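Uncharacterized protein lp_2219 (Lactobacillus plantarum, PDB 3HFQ) is of unknown function but belongs to the lactonase family of seven-bladed beta-propellers, and so may act as a sugar-lactone hydrolase. Local coordinates at residues 259-264 with 278-283. The protein carries 1 engineered substitution. Residues are numbered along the deposited sequence; the frame is centred on the assembly and turned at random.
With PO4 (phosphate ion), chain C.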
loop_
_atom_site.group_PDB
_atom_site.type_symbol
_atom_site.label_atom_id
_atom_site.label_comp_id
_atom_site.label_asym_id
_atom_site.label_seq_id
_atom_site.Cartn_x
_atom_site.Cartn_y
_atom_site.Cartn_z
ATOM N N ARG A 259 13.335 2.508 -0.713
ATOM C CA ARG A 259 14.024 1.781 0.351
ATOM C C ARG A 259 15.460 1.536 -0.093
ATOM O O ARG A 259 15.718 0.740 -0.997
ATOM C CB ARG A 259 13.338 0.447 0.618
ATOM C CG ARG A 259 11.971 0.571 1.253
ATOM C CD ARG A 259 11.279 -0.777 1.264
ATOM N NE ARG A 259 10.922 -1.201 -0.090
ATOM C CZ ARG A 259 10.247 -2.310 -0.372
ATOM N NH1 ARG A 259 9.859 -3.115 0.608
ATOM N NH2 ARG A 259 9.941 -2.603 -1.633
ATOM N N GLY A 260 16.391 2.220 0.558
ATOM C CA GLY A 260 17.796 2.111 0.207
ATOM C C GLY A 260 18.296 3.537 0.078
ATOM O O GLY A 260 19.137 3.981 0.857
ATOM N N TYR A 261 17.772 4.262 -0.905
ATOM C CA TYR A 261 18.150 5.658 -1.086
ATOM C C TYR A 261 17.430 6.419 0.029
ATOM O O TYR A 261 17.771 7.556 0.360
ATOM C CB TYR A 261 17.701 6.167 -2.463
ATOM C CG TYR A 261 18.292 7.509 -2.838
ATOM C CD1 TYR A 261 19.673 7.695 -2.880
ATOM C CD2 TYR A 261 17.472 8.595 -3.138
ATOM C CE1 TYR A 261 20.222 8.932 -3.207
ATOM C CE2 TYR A 261 18.010 9.834 -3.465
ATOM C CZ TYR A 261 19.386 9.994 -3.499
ATOM O OH TYR A 261 19.921 11.218 -3.822
ATOM N N ASN A 262 16.424 5.758 0.596
ATOM C CA ASN A 262 15.627 6.280 1.701
ATOM C C ASN A 262 15.079 7.694 1.544
ATOM O O ASN A 262 15.402 8.596 2.324
ATOM C CB ASN A 262 16.424 6.176 3.009
ATOM C CG ASN A 262 16.813 4.747 3.340
ATOM O OD1 ASN A 262 16.090 3.803 3.010
ATOM N ND2 ASN A 262 17.950 4.579 4.008
ATOM N N THR A 263 14.226 7.881 0.544
ATOM C CA THR A 263 13.618 9.182 0.297
ATOM C C THR A 263 12.199 9.011 -0.204
ATOM O O THR A 263 11.733 7.901 -0.454
ATOM C CB THR A 263 14.325 9.949 -0.833
ATOM O OG1 THR A 263 14.151 9.220 -2.056
ATOM C CG2 THR A 263 15.807 10.114 -0.550
ATOM N N LEU A 264 11.520 10.143 -0.333
ATOM C CA LEU A 264 10.198 10.186 -0.919
ATOM C C LEU A 264 10.515 11.026 -2.145
ATOM O O LEU A 264 11.141 12.082 -2.025
ATOM C CB LEU A 264 9.186 10.924 -0.038
ATOM C CG LEU A 264 8.705 10.273 1.263
ATOM C CD1 LEU A 264 7.467 11.018 1.749
ATOM C CD2 LEU A 264 8.372 8.804 1.031
ATOM N N ILE A 278 10.285 16.551 -9.113
ATOM C CA ILE A 278 10.511 17.895 -8.600
ATOM C C ILE A 278 11.171 17.924 -7.224
ATOM O O ILE A 278 11.602 18.984 -6.766
ATOM C CB ILE A 278 9.196 18.716 -8.544
ATOM C CG1 ILE A 278 8.202 18.063 -7.584
ATOM C CG2 ILE A 278 8.587 18.821 -9.939
ATOM C CD1 ILE A 278 7.022 18.950 -7.249
ATOM N N GLN A 279 11.255 16.772 -6.563
ATOM C CA GLN A 279 11.884 16.717 -5.246
ATOM C C GLN A 279 12.229 15.313 -4.746
ATOM O O GLN A 279 11.521 14.345 -5.017
ATOM C CB GLN A 279 10.995 17.414 -4.199
ATOM C CG GLN A 279 11.532 17.318 -2.763
ATOM C CD GLN A 279 10.656 18.020 -1.732
ATOM O OE1 GLN A 279 9.428 17.983 -1.811
ATOM N NE2 GLN A 279 11.289 18.643 -0.742
ATOM N N GLN A 280 13.344 15.229 -4.026
ATOM C CA GLN A 280 13.824 13.999 -3.402
ATOM C C GLN A 280 14.105 14.433 -1.964
ATOM O O GLN A 280 14.964 15.282 -1.733
ATOM C CB GLN A 280 15.129 13.519 -4.048
ATOM C CG GLN A 280 14.986 12.840 -5.408
ATOM C CD GLN A 280 14.565 11.383 -5.312
ATOM O OE1 GLN A 280 14.525 10.672 -6.321
ATOM N NE2 GLN A 280 14.246 10.928 -4.101
ATOM N N ILE A 281 13.378 13.875 -1.000
ATOM C CA ILE A 281 13.578 14.258 0.396
ATOM C C ILE A 281 13.750 13.047 1.302
ATOM O O ILE A 281 12.974 12.093 1.246
ATOM C CB ILE A 281 12.404 15.140 0.893
ATOM C CG1 ILE A 281 12.671 15.618 2.323
ATOM C CG2 ILE A 281 11.091 14.369 0.797
ATOM C CD1 ILE A 281 11.751 16.737 2.772
ATOM N N SER A 282 14.788 13.083 2.133
ATOM C CA SER A 282 15.075 11.984 3.042
ATOM C C SER A 282 13.903 11.677 3.965
ATOM O O SER A 282 13.175 12.580 4.376
ATOM C CB SER A 282 16.308 12.315 3.889
ATOM O OG SER A 282 16.530 11.320 4.874
ATOM N N THR A 283 13.730 10.397 4.286
ATOM C CA THR A 283 12.666 9.974 5.188
ATOM C C THR A 283 13.177 9.957 6.633
ATOM O O THR A 283 12.451 9.590 7.555
ATOM C CB THR A 283 12.131 8.575 4.811
ATOM O OG1 THR A 283 13.195 7.615 4.843
ATOM C CG2 THR A 283 11.520 8.604 3.412
HETATM P P PO4 C . 8.520 -6.348 -0.698
HETATM O O1 PO4 C . 9.939 -6.616 -0.070
HETATM O O2 PO4 C . 8.198 -4.808 -0.641
HETATM O O3 PO4 C . 8.502 -6.839 -2.197
HETATM O O4 PO4 C . 7.423 -7.134 0.121
HETATM O O HOH W 1 17.851 9.376 3.296
#
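Leu264 and Ile281 form an antiparallel hydrogen-bonded pair where the outer hairpin of a propeller blade begins. Leu264 N donates to Ile281 O (2.9 Å), and Ile281 N returns a bond to Leu264 O (3.0 Å), while CB of Leu264 packs on CG2 of Ile281. Past the non-hydrogen-bonded pair Thr263-Ser282, Thr283 N reaches Asn262 O at 3.1 Å from above the carbonyl plane, and a water donating to that oxygen links it to Ser282 OG, which also bonds Glu284. Thr283 has OG1 between its backbone N and carbonyl carbon (chi1 58°), which lays CG2 against Leu264 CG at 3.9 Å, while OG1 bonds Asn304. In the turn, Asn262 OD1 accepts Gly260 N at 2.9 Å. Arg259, bent at chi3 (-69°), turns its guanidinium edge to a phosphate ion, probably from the crystallisation liquor, both NH1 and NH2 donating to O2, and NH2 also pairs with Glu206. A leucine here would probably leave the phosphate without these two donors and the Glu206 carboxylate without its cationic mate. His144 and Arg190 also bond the anion. Asn262 and Thr263 face Asn258 in a G1 bulge at the turn between strands 253-259 and 263-269, and Tyr313 of the next blade's strand 309-315 packs against Leu264, Ile281 and Thr283.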